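PDB 4B4Y: neuroglobin, which binds haem and, as a neuroglobin, probably takes up oxygen reversibly at the iron, possibly serving the nervous system. Local coordinates for residues 18-23 with 126-131; 36-41 with 117-122; 111-116 with 147-152. All coordinates share one frame; numbering follows the deposited sequence. Where two conformers were deposited one is given.

How the contacts relate
Helix 111-127 is the common element: running from its start to its end it packs on helix 135-153 (contact 3), crosses helix 28-42 (contact 2) and finally meets helix 11-24 (contact 1). Centres of contacts 2 and 3 lie about 12 Å apart, those of 1 and 2 about 17 Å, and those of 1 and 3 about 21 Å, on opposite sides of the chain's centre. Contact 2 is nested within the loop that contact 1 closes, whereas contact 3 interleaves with both. Contacts 2 and 3 touch through Phe39 and both reach the haem. Helix 111-127 thus runs from the haem pocket of the globin fold, at contacts 2 and 3, to contact 1.

Contact 1: residues 18-23 with 126-131; sequences MEDVQV and KRVSEA
The carboxylate of Asp20 lies against the branched end of Val128, the two side chains crossing at about a right angle. OD1 of Asp20 does the touching, 3.6 Å from CG2 of Val128 and 3.9 Å from its CG1, while CG of Asp20 stands 3.8 Å from the same CG2. This is van der Waals packing on a polar atom, and it is the buried half of the contact. An acid can be housed here because its oxygens are engaged by helix 135-153: OD1 makes a salt bridge to Lys137, which Glu19 shares, and OD2 accepts a hydrogen bond from the indole nitrogen of Trp141. Val128, compact and apolar, fits beside the carboxylate without competing for those partners.

In globin terms, helix 11-24 is helix A, and here it leans on the corner between helices G and H. Val128 is the first residue beyond helix 111-127 to leave helical backbone angles, so the chain leaves the helix at one of the residues that helix A touches.

The other half is looser and faces solvent. Val23, an exposed residue, has CG1 anti to its backbone N (chi1 170°), which carries that methyl to 3.6 Å from the backbone carbonyl O of Arg127; the next approach of Val23 CG1, to CA of Val128, is already 4.5 Å. Arg127 starts out toward helix A, but its long chain bends off and its guanidinium pairs with Asp34 of helix 28-42 in a salt bridge.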
loop_
_atom_site.group_PDB
_atom_site.type_symbol
_atom_site.label_atom_id
_atom_site.label_comp_id
_atom_site.label_asym_id
_atom_site.label_seq_id
_atom_site.Cartn_x
_atom_site.Cartn_y
_atom_site.Cartn_z
ATOM N N MET A 18 25.599 16.816 0.497
ATOM C CA MET A 18 25.307 17.406 -0.830
ATOM C C MET A 18 26.353 16.987 -1.837
ATOM O O MET A 18 26.020 16.637 -2.986
ATOM C CB MET A 18 25.201 18.941 -0.768
ATOM C CG MET A 18 23.938 19.306 -0.131
ATOM S SD MET A 18 22.658 19.117 -1.372
ATOM C CE MET A 18 21.644 20.447 -0.734
ATOM N N GLU A 19 27.600 16.900 -1.397
ATOM C CA GLU A 19 28.585 16.441 -2.349
ATOM C C GLU A 19 28.298 14.957 -2.797
ATOM O O GLU A 19 28.514 14.603 -3.970
ATOM C CB GLU A 19 29.913 16.550 -1.670
ATOM C CG GLU A 19 31.100 15.982 -2.354
ATOM C CD GLU A 19 32.323 16.072 -1.388
ATOM O OE1 GLU A 19 32.539 17.135 -0.709
ATOM O OE2 GLU A 19 33.090 15.095 -1.289
ATOM N N ASP A 20 27.744 14.107 -1.914
ATOM C CA ASP A 20 27.395 12.751 -2.435
ATOM C C ASP A 20 26.076 12.746 -3.184
ATOM O O ASP A 20 25.919 11.985 -4.140
ATOM C CB ASP A 20 27.438 11.680 -1.339
ATOM C CG ASP A 20 28.798 11.617 -0.651
ATOM O OD1 ASP A 20 29.848 11.810 -1.368
ATOM O OD2 ASP A 20 28.813 11.339 0.587
ATOM N N VAL A 21 25.115 13.552 -2.761
ATOM C CA VAL A 21 23.917 13.678 -3.571
ATOM C C VAL A 21 24.246 13.974 -5.050
ATOM O O VAL A 21 23.695 13.307 -5.936
ATOM C CB VAL A 21 22.971 14.699 -2.994
ATOM C CG1 VAL A 21 21.830 14.978 -3.956
ATOM C CG2 VAL A 21 22.398 14.151 -1.685
ATOM N N GLN A 22 25.218 14.852 -5.338
ATOM C CA GLN A 22 25.527 15.118 -6.745
ATOM C C GLN A 22 25.998 13.906 -7.464
ATOM O O GLN A 22 25.742 13.791 -8.655
ATOM C CB GLN A 22 26.706 16.113 -6.906
ATOM C CG GLN A 22 26.410 17.539 -6.688
ATOM C CD GLN A 22 27.573 18.408 -7.338
ATOM O OE1 GLN A 22 28.369 17.908 -8.169
ATOM N NE2 GLN A 22 27.660 19.662 -6.938
ATOM N N VAL A 23 26.833 13.091 -6.791
ATOM C CA VAL A 23 27.371 11.858 -7.419
ATOM C C VAL A 23 26.206 10.929 -7.704
ATOM O O VAL A 23 26.131 10.329 -8.794
ATOM C CB VAL A 23 28.454 11.149 -6.477
ATOM C CG1 VAL A 23 28.776 9.816 -7.010
ATOM C CG2 VAL A 23 29.747 12.065 -6.372
ATOM N N LYS A 126 29.033 2.132 -2.556
ATOM C CA LYS A 126 29.314 1.587 -3.923
ATOM C C LYS A 126 29.389 2.706 -4.994
ATOM O O LYS A 126 30.087 2.536 -5.956
ATOM C CB LYS A 126 28.246 0.542 -4.393
ATOM C CG LYS A 126 28.420 -0.909 -3.653
ATOM C CD LYS A 126 27.118 -1.767 -3.864
ATOM C CE LYS A 126 27.214 -3.334 -3.600
ATOM N NZ LYS A 126 25.823 -4.180 -3.864
ATOM N N ARG A 127 28.624 3.810 -4.840
ATOM C CA ARG A 127 28.544 4.813 -5.907
ATOM C C ARG A 127 29.614 5.905 -5.699
ATOM O O ARG A 127 30.015 6.492 -6.657
ATOM C CB ARG A 127 27.150 5.486 -5.975
ATOM C CG ARG A 127 25.908 4.542 -6.110
ATOM C CD ARG A 127 25.649 4.249 -7.493
ATOM N NE ARG A 127 24.523 3.322 -7.770
ATOM C CZ ARG A 127 24.134 3.059 -9.036
ATOM N NH1 ARG A 127 24.769 3.676 -10.069
ATOM N NH2 ARG A 127 23.170 2.171 -9.320
ATOM N N VAL A 128 30.022 6.179 -4.463
ATOM C CA VAL A 128 31.010 7.220 -4.158
ATOM C C VAL A 128 32.427 6.632 -4.399
ATOM O O VAL A 128 32.651 5.393 -4.191
ATOM C CB VAL A 128 30.839 7.700 -2.711
ATOM C CG1 VAL A 128 31.960 8.682 -2.271
ATOM C CG2 VAL A 128 29.471 8.411 -2.527
ATOM N N SER A 129 33.381 7.460 -4.843
ATOM C CA SER A 129 34.729 6.922 -5.143
ATOM C C SER A 129 35.377 6.537 -3.815
ATOM O O SER A 129 35.049 7.126 -2.795
ATOM C CB SER A 129 35.635 8.012 -5.822
ATOM O OG SER A 129 35.871 9.078 -4.889
ATOM N N GLU A 130 36.287 5.575 -3.838
ATOM C CA GLU A 130 37.088 5.232 -2.682
ATOM C C GLU A 130 37.837 6.448 -2.118
ATOM O O GLU A 130 37.890 6.662 -0.914
ATOM C CB GLU A 130 38.175 4.251 -3.114
ATOM C CG GLU A 130 37.793 2.793 -3.275
ATOM C CD GLU A 130 38.326 1.886 -2.144
ATOM O OE1 GLU A 130 38.782 2.333 -1.065
ATOM O OE2 GLU A 130 38.279 0.682 -2.368
ATOM N N ALA A 131 38.471 7.214 -3.000
ATOM C CA ALA A 131 39.182 8.463 -2.570
ATOM C C ALA A 131 38.268 9.463 -1.829
ATOM O O ALA A 131 38.653 10.029 -0.807
ATOM C CB ALA A 131 39.878 9.130 -3.819
#

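Contact 2: residues 36-41 with 117-122; sequences LQQFME and GGCILT. With HEM (protoporphyrin IX containing Fe), chain B.
Gln38 and Phe39 meet Cys119 and Thr122 where, in globin nomenclature, helix B (28-42) crosses helix G (111-127). The local axes approach to 9.1 Å with their directions 135° apart, and the nearest backbones are those of Phe39 and Cys119.

The van der Waals packing centres on sulphur. Cys119, a small side chain directed at the other helix, fits between the two backbones, and its SG lies 3.6 Å from CA of Phe39 and at the edge of the Phe39 ring, near the ring plane. That ring, its CG anti to the backbone N (chi1 -179°), extends to the haem: CZ of Phe39 is 3.8 Å from the methyl CMC, and the vinyl carbon CAC sits in the plane at another part of the ring edge. A flat, rigid phenyl thus couples the crossing to the cofactor. The extended Gln38 also packs its amide on Cys119, with OE1 of Gln38 3.6 Å from CB of Cys119, and crosses Thr122 at about a right angle.

The polar contacts lie on the side of the crossing away from the haem. NE2 of Gln38 is bound to Glu42 and also donates to a water, 3.0 Å away; that same water lies 2.6 Å from OG1 of Thr122, bridging the two helices.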
loop_
_atom_site.group_PDB
_atom_site.type_symbol
_atom_site.label_atom_id
_atom_site.label_comp_id
_atom_site.label_asym_id
_atom_site.label_seq_id
_atom_site.Cartn_x
_atom_site.Cartn_y
_atom_site.Cartn_z
ATOM N N LEU A 36 16.540 -1.013 -2.094
ATOM C CA LEU A 36 15.343 -1.754 -1.707
ATOM C C LEU A 36 15.548 -3.282 -2.052
ATOM O O LEU A 36 15.071 -4.160 -1.320
ATOM C CB LEU A 36 14.125 -1.167 -2.521
ATOM C CG LEU A 36 12.716 -1.758 -2.232
ATOM C CD1 LEU A 36 12.407 -1.610 -0.784
ATOM C CD2 LEU A 36 11.573 -1.038 -3.144
ATOM N N GLN A 37 16.208 -3.562 -3.179
ATOM C CA GLN A 37 16.460 -4.920 -3.580
ATOM C C GLN A 37 17.406 -5.621 -2.543
ATOM O O GLN A 37 17.128 -6.745 -2.087
ATOM C CB GLN A 37 17.122 -4.967 -4.972
ATOM C CG GLN A 37 17.371 -6.434 -5.366
ATOM C CD GLN A 37 18.218 -6.587 -6.653
ATOM O OE1 GLN A 37 18.113 -5.758 -7.604
ATOM N NE2 GLN A 37 19.053 -7.676 -6.701
ATOM N N GLN A 38 18.459 -4.941 -2.114
ATOM C CA GLN A 38 19.377 -5.569 -1.140
ATOM C C GLN A 38 18.599 -5.725 0.171
ATOM O O GLN A 38 18.760 -6.740 0.871
ATOM C CB GLN A 38 20.579 -4.652 -0.902
ATOM C CG GLN A 38 21.679 -5.292 0.055
ATOM C CD GLN A 38 22.709 -4.244 0.606
ATOM O OE1 GLN A 38 22.696 -3.044 0.191
ATOM N NE2 GLN A 38 23.592 -4.692 1.556
ATOM N N PHE A 39 17.818 -4.692 0.559
ATOM C CA PHE A 39 17.053 -4.749 1.825
ATOM C C PHE A 39 16.136 -5.999 1.855
ATOM O O PHE A 39 16.038 -6.692 2.891
ATOM C CB PHE A 39 16.188 -3.515 1.938
ATOM C CG PHE A 39 15.367 -3.412 3.204
ATOM C CD1 PHE A 39 15.926 -3.523 4.434
ATOM C CD2 PHE A 39 14.004 -3.138 3.125
ATOM C CE1 PHE A 39 15.131 -3.379 5.619
ATOM C CE2 PHE A 39 13.223 -2.964 4.248
ATOM C CZ PHE A 39 13.749 -3.096 5.492
ATOM N N MET A 40 15.470 -6.259 0.735
ATOM C CA MET A 40 14.556 -7.389 0.618
ATOM C C MET A 40 15.324 -8.747 0.536
ATOM O O MET A 40 14.837 -9.712 1.052
ATOM C CB MET A 40 13.605 -7.193 -0.609
ATOM C CG MET A 40 12.618 -5.952 -0.404
ATOM S SD MET A 40 11.548 -5.778 -1.882
ATOM C CE MET A 40 10.338 -7.136 -1.544
ATOM N N GLU A 41 16.498 -8.782 -0.102
ATOM C CA GLU A 41 17.365 -9.972 -0.065
ATOM C C GLU A 41 17.822 -10.359 1.317
ATOM O O GLU A 41 17.767 -11.568 1.717
ATOM C CB GLU A 41 18.559 -9.786 -1.011
ATOM C CG GLU A 41 18.094 -9.767 -2.461
ATOM C CD GLU A 41 19.191 -9.455 -3.415
ATOM O OE1 GLU A 41 20.182 -8.831 -2.940
ATOM O OE2 GLU A 41 19.027 -9.770 -4.650
ATOM N N GLY A 117 19.032 1.219 7.060
ATOM C CA GLY A 117 20.117 2.230 6.979
ATOM C C GLY A 117 21.423 1.585 6.594
ATOM O O GLY A 117 22.228 2.159 5.853
ATOM N N GLY A 118 21.656 0.327 7.015
ATOM C CA GLY A 118 22.918 -0.324 6.523
ATOM C C GLY A 118 22.942 -0.490 5.040
ATOM O O GLY A 118 24.008 -0.377 4.395
ATOM N N CYS A 119 21.774 -0.787 4.459
ATOM C CA CYS A 119 21.724 -0.943 2.997
ATOM C C CYS A 119 21.949 0.367 2.232
ATOM O O CYS A 119 22.555 0.365 1.127
ATOM C CB CYS A 119 20.400 -1.565 2.519
ATOM S SG CYS A 119 20.043 -3.277 3.199
ATOM N N ILE A 120 21.373 1.477 2.755
ATOM C CA ILE A 120 21.610 2.807 2.104
ATOM C C ILE A 120 23.115 3.051 2.140
ATOM O O ILE A 120 23.716 3.306 1.121
ATOM C CB ILE A 120 20.812 3.905 2.856
ATOM C CG1 ILE A 120 19.297 3.707 2.515
ATOM C CG2 ILE A 120 21.295 5.265 2.385
ATOM C CD1 ILE A 120 18.365 4.373 3.533
ATOM N N LEU A 121 23.733 2.981 3.336
ATOM C CA LEU A 121 25.207 3.193 3.455
ATOM C C LEU A 121 26.047 2.308 2.536
ATOM O O LEU A 121 27.022 2.779 1.964
ATOM C CB LEU A 121 25.665 3.163 4.957
ATOM C CG LEU A 121 25.501 4.657 5.363
ATOM C CD1 LEU A 121 24.030 5.133 5.842
ATOM C CD2 LEU A 121 26.565 5.091 6.264
ATOM N N THR A 122 25.644 1.041 2.333
ATOM C CA THR A 122 26.362 0.159 1.430
ATOM C C THR A 122 26.283 0.615 -0.021
ATOM O O THR A 122 27.293 0.503 -0.782
ATOM C CB THR A 122 25.799 -1.362 1.480
ATOM O OG1 THR A 122 26.226 -1.971 2.695
ATOM C CG2 THR A 122 26.334 -2.185 0.282
HETATM C CHA HEM B . 5.498 3.008 3.173
HETATM C CHB HEM B . 9.431 5.773 3.284
HETATM C CHC HEM B . 11.421 2.639 6.475
HETATM C CHD HEM B . 7.985 -0.554 5.449
HETATM C C1A HEM B . 6.375 4.039 2.934
HETATM C C2A HEM B . 6.094 5.245 2.227
HETATM C C3A HEM B . 7.168 5.995 2.246
HETATM C C4A HEM B . 8.144 5.328 3.020
HETATM C CMA HEM B . 7.371 7.421 1.625
HETATM C CAA HEM B . 4.712 5.556 1.557
HETATM C CBA HEM B . 4.813 5.189 0.093
HETATM C CGA HEM B . 3.462 5.189 -0.591
HETATM O O1A HEM B . 2.625 6.065 -0.410
HETATM O O2A HEM B . 3.193 4.247 -1.365
HETATM C C1B HEM B . 10.333 5.196 4.204
HETATM C C2B HEM B . 11.579 5.773 4.685
HETATM C C3B HEM B . 12.107 4.949 5.573
HETATM C C4B HEM B . 11.246 3.782 5.657
HETATM C CMB HEM B . 12.097 7.161 4.220
HETATM C CAB HEM B . 13.448 5.114 6.318
HETATM C CBB HEM B . 13.569 6.049 7.265
HETATM C C1C HEM B . 10.703 1.466 6.396
HETATM C C2C HEM B . 11.116 0.135 6.883
HETATM C C3C HEM B . 10.210 -0.749 6.519
HETATM C C4C HEM B . 9.180 -0.015 5.843
HETATM C CMC HEM B . 12.445 -0.191 7.612
HETATM C CAC HEM B . 10.214 -2.292 6.848
HETATM C CBC HEM B . 9.675 -3.118 5.945
HETATM C C1D HEM B . 6.903 0.132 4.929
HETATM C C2D HEM B . 5.519 -0.353 4.797
HETATM C C3D HEM B . 4.850 0.771 4.108
HETATM C C4D HEM B . 5.808 1.813 3.820
HETATM C CMD HEM B . 4.881 -1.698 5.160
HETATM C CAD HEM B . 3.420 0.816 3.573
HETATM C CBD HEM B . 4.549 0.317 2.598
HETATM C CGD HEM B . 3.798 0.054 1.434
HETATM O O1D HEM B . 4.408 -0.604 0.567
HETATM O O2D HEM B . 2.609 0.509 1.551
HETATM N NA HEM B . 7.622 4.139 3.411
HETATM N NB HEM B . 10.180 4.017 4.827
HETATM N NC HEM B . 9.535 1.322 5.756
HETATM N ND HEM B . 6.965 1.423 4.414
HETATM FE FE HEM B . 8.514 2.730 4.607
HETATM O O HOH W 1 25.247 -4.040 3.935
#

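Contact 3: residues 111-116 with 147-152; sequences ELFGKL and IITVMV. With HEM (protoporphyrin IX containing Fe), chain B.
The phenyl ring of Phe113, the flat group of this contact, is wedged between Thr149, Val152 and the haem. Over one face sits the haem methyl CMC, 4.1 Å above the plane and centred on the ring. At the edge, near the plane, come CG1 of Val152, 3.9 Å from CE1 of Phe113, and the haem vinyl carbon CBB. CG2 of Thr149 approaches obliquely to 3.8 Å from CD1 of Phe113. Closest of all is the cofactor's own rim, where CE1 of Phe113 stands 3.3 Å from the meso carbon CHC. CG of Phe113 anti to the carbonyl carbon (chi1 -82°) places the ring against the porphyrin edge.

Thr149 suits its place by having two different branches. The methyl packs on Phe113, while OG1 turns back to Tyr145 O in its own helix, so a polar group is accommodated beside the haem vinyl. Val152 sets CG1 at the Phe113 ring edge and CG2 3.8 Å from the haem methyl CMB.

This is the globin G-H pairing at the haem pocket, also joined by a hydrogen bond between Phe113 O and the hydroxyl of Tyr145. Leu116 reaches from here to Val35 and Phe39 of helix 28-42, and on the other flank Ile148 packs against Cys82 and Leu83 of helix 66-83.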
loop_
_atom_site.group_PDB
_atom_site.type_symbol
_atom_site.label_atom_id
_atom_site.label_comp_id
_atom_site.label_asym_id
_atom_site.label_seq_id
_atom_site.Cartn_x
_atom_site.Cartn_y
_atom_site.Cartn_z
ATOM N N GLU A 111 13.875 -2.975 14.570
ATOM C CA GLU A 111 15.247 -3.241 14.127
ATOM C C GLU A 111 15.396 -3.211 12.594
ATOM O O GLU A 111 16.503 -3.037 12.060
ATOM C CB GLU A 111 15.829 -4.538 14.769
ATOM C CG GLU A 111 16.221 -4.394 16.273
ATOM C CD GLU A 111 17.171 -3.164 16.552
ATOM O OE1 GLU A 111 18.425 -3.208 16.267
ATOM O OE2 GLU A 111 16.624 -2.147 17.069
ATOM N N LEU A 112 14.309 -3.310 11.853
ATOM C CA LEU A 112 14.460 -3.123 10.399
ATOM C C LEU A 112 14.891 -1.711 9.932
ATOM O O LEU A 112 15.457 -1.555 8.840
ATOM C CB LEU A 112 13.186 -3.544 9.669
ATOM C CG LEU A 112 12.872 -5.083 9.671
ATOM C CD1 LEU A 112 11.529 -5.309 8.932
ATOM C CD2 LEU A 112 13.951 -5.811 8.899
ATOM N N PHE A 113 14.607 -0.678 10.711
ATOM C CA PHE A 113 15.126 0.664 10.365
ATOM C C PHE A 113 16.665 0.637 10.289
ATOM O O PHE A 113 17.249 1.115 9.325
ATOM C CB PHE A 113 14.586 1.765 11.355
ATOM C CG PHE A 113 13.196 2.245 10.972
ATOM C CD1 PHE A 113 13.037 3.231 10.013
ATOM C CD2 PHE A 113 12.063 1.623 11.473
ATOM C CE1 PHE A 113 11.771 3.612 9.606
ATOM C CE2 PHE A 113 10.762 2.031 11.110
ATOM C CZ PHE A 113 10.627 3.007 10.173
ATOM N N GLY A 114 17.304 0.104 11.313
ATOM C CA GLY A 114 18.781 -0.105 11.314
ATOM C C GLY A 114 19.277 -0.892 10.138
ATOM O O GLY A 114 20.254 -0.542 9.486
ATOM N N LYS A 115 18.574 -1.942 9.785
ATOM C CA LYS A 115 18.961 -2.737 8.614
ATOM C C LYS A 115 18.918 -1.969 7.296
ATOM O O LYS A 115 19.831 -2.098 6.435
ATOM C CB LYS A 115 18.045 -3.993 8.545
ATOM C CG LYS A 115 18.272 -4.996 9.726
ATOM C CD LYS A 115 19.784 -5.309 10.056
ATOM C CE LYS A 115 19.894 -6.349 11.201
ATOM N NZ LYS A 115 19.146 -5.960 12.460
ATOM N N LEU A 116 17.805 -1.249 7.080
ATOM C CA LEU A 116 17.612 -0.461 5.891
ATOM C C LEU A 116 18.716 0.619 5.919
ATOM O O LEU A 116 19.316 0.899 4.912
ATOM C CB LEU A 116 16.225 0.217 5.864
ATOM C CG LEU A 116 15.958 1.124 4.619
ATOM C CD1 LEU A 116 15.983 0.424 3.245
ATOM C CD2 LEU A 116 14.616 1.890 4.717
ATOM N N ILE A 147 17.741 11.221 11.238
ATOM C CA ILE A 147 16.740 12.310 11.160
ATOM C C ILE A 147 15.635 11.844 10.232
ATOM O O ILE A 147 14.499 12.044 10.534
ATOM C CB ILE A 147 17.382 13.631 10.580
ATOM C CG1 ILE A 147 18.142 14.421 11.677
ATOM C CG2 ILE A 147 16.346 14.528 9.887
ATOM C CD1 ILE A 147 19.459 15.096 11.105
ATOM N N ILE A 148 15.966 11.265 9.082
ATOM C CA ILE A 148 14.934 10.770 8.150
ATOM C C ILE A 148 14.007 9.715 8.866
ATOM O O ILE A 148 12.765 9.733 8.735
ATOM C CB ILE A 148 15.586 10.184 6.897
ATOM C CG1 ILE A 148 16.333 11.282 6.111
ATOM C CG2 ILE A 148 14.539 9.434 6.036
ATOM C CD1 ILE A 148 17.153 10.784 4.946
ATOM N N THR A 149 14.619 8.872 9.691
ATOM C CA THR A 149 13.915 7.914 10.485
ATOM C C THR A 149 12.849 8.495 11.384
ATOM O O THR A 149 11.691 7.995 11.414
ATOM C CB THR A 149 14.913 7.060 11.287
ATOM O OG1 THR A 149 15.627 6.302 10.330
ATOM C CG2 THR A 149 14.131 6.081 12.273
ATOM N N VAL A 150 13.239 9.501 12.152
ATOM C CA VAL A 150 12.298 10.283 12.997
ATOM C C VAL A 150 11.197 10.926 12.161
ATOM O O VAL A 150 10.046 10.858 12.518
ATOM C CB VAL A 150 13.041 11.368 13.788
ATOM C CG1 VAL A 150 12.058 12.434 14.394
ATOM C CG2 VAL A 150 13.992 10.709 14.914
ATOM N N MET A 151 11.495 11.503 11.009
ATOM C CA MET A 151 10.418 12.106 10.216
ATOM C C MET A 151 9.359 11.081 9.777
ATOM O O MET A 151 8.194 11.407 9.490
ATOM C CB MET A 151 11.017 12.791 8.975
ATOM C CG MET A 151 11.940 14.008 9.332
ATOM S SD MET A 151 11.115 15.209 10.434
ATOM C CE MET A 151 10.123 16.027 9.159
ATOM N N VAL A 152 9.768 9.831 9.619
ATOM C CA VAL A 152 8.863 8.903 8.981
ATOM C C VAL A 152 8.081 8.138 10.064
ATOM O O VAL A 152 7.047 7.539 9.794
ATOM C CB VAL A 152 9.704 8.055 8.065
ATOM C CG1 VAL A 152 9.607 6.605 8.379
ATOM C CG2 VAL A 152 9.440 8.440 6.633
HETATM C CHA HEM B . 5.498 3.008 3.173
HETATM C CHB HEM B . 9.431 5.773 3.284
HETATM C CHC HEM B . 11.421 2.639 6.475
HETATM C CHD HEM B . 7.985 -0.554 5.449
HETATM C C1A HEM B . 6.375 4.039 2.934
HETATM C C2A HEM B . 6.094 5.245 2.227
HETATM C C3A HEM B . 7.168 5.995 2.246
HETATM C C4A HEM B . 8.144 5.328 3.020
HETATM C CMA HEM B . 7.371 7.421 1.625
HETATM C CAA HEM B . 4.712 5.556 1.557
HETATM C CBA HEM B . 4.813 5.189 0.093
HETATM C CGA HEM B . 3.462 5.189 -0.591
HETATM O O1A HEM B . 2.625 6.065 -0.410
HETATM O O2A HEM B . 3.193 4.247 -1.365
HETATM C C1B HEM B . 10.333 5.196 4.204
HETATM C C2B HEM B . 11.579 5.773 4.685
HETATM C C3B HEM B . 12.107 4.949 5.573
HETATM C C4B HEM B . 11.246 3.782 5.657
HETATM C CMB HEM B . 12.097 7.161 4.220
HETATM C CAB HEM B . 13.448 5.114 6.318
HETATM C CBB HEM B . 13.569 6.049 7.265
HETATM C C1C HEM B . 10.703 1.466 6.396
HETATM C C2C HEM B . 11.116 0.135 6.883
HETATM C C3C HEM B . 10.210 -0.749 6.519
HETATM C C4C HEM B . 9.180 -0.015 5.843
HETATM C CMC HEM B . 12.445 -0.191 7.612
HETATM C CAC HEM B . 10.214 -2.292 6.848
HETATM C CBC HEM B . 9.675 -3.118 5.945
HETATM C C1D HEM B . 6.903 0.132 4.929
HETATM C C2D HEM B . 5.519 -0.353 4.797
HETATM C C3D HEM B . 4.850 0.771 4.108
HETATM C C4D HEM B . 5.808 1.813 3.820
HETATM C CMD HEM B . 4.881 -1.698 5.160
HETATM C CAD HEM B . 3.420 0.816 3.573
HETATM C CBD HEM B . 4.549 0.317 2.598
HETATM C CGD HEM B . 3.798 0.054 1.434
HETATM O O1D HEM B . 4.408 -0.604 0.567
HETATM O O2D HEM B . 2.609 0.509 1.551
HETATM N NA HEM B . 7.622 4.139 3.411
HETATM N NB HEM B . 10.180 4.017 4.827
HETATM N NC HEM B . 9.535 1.322 5.756
HETATM N ND HEM B . 6.965 1.423 4.414
HETATM FE FE HEM B . 8.514 2.730 4.607
#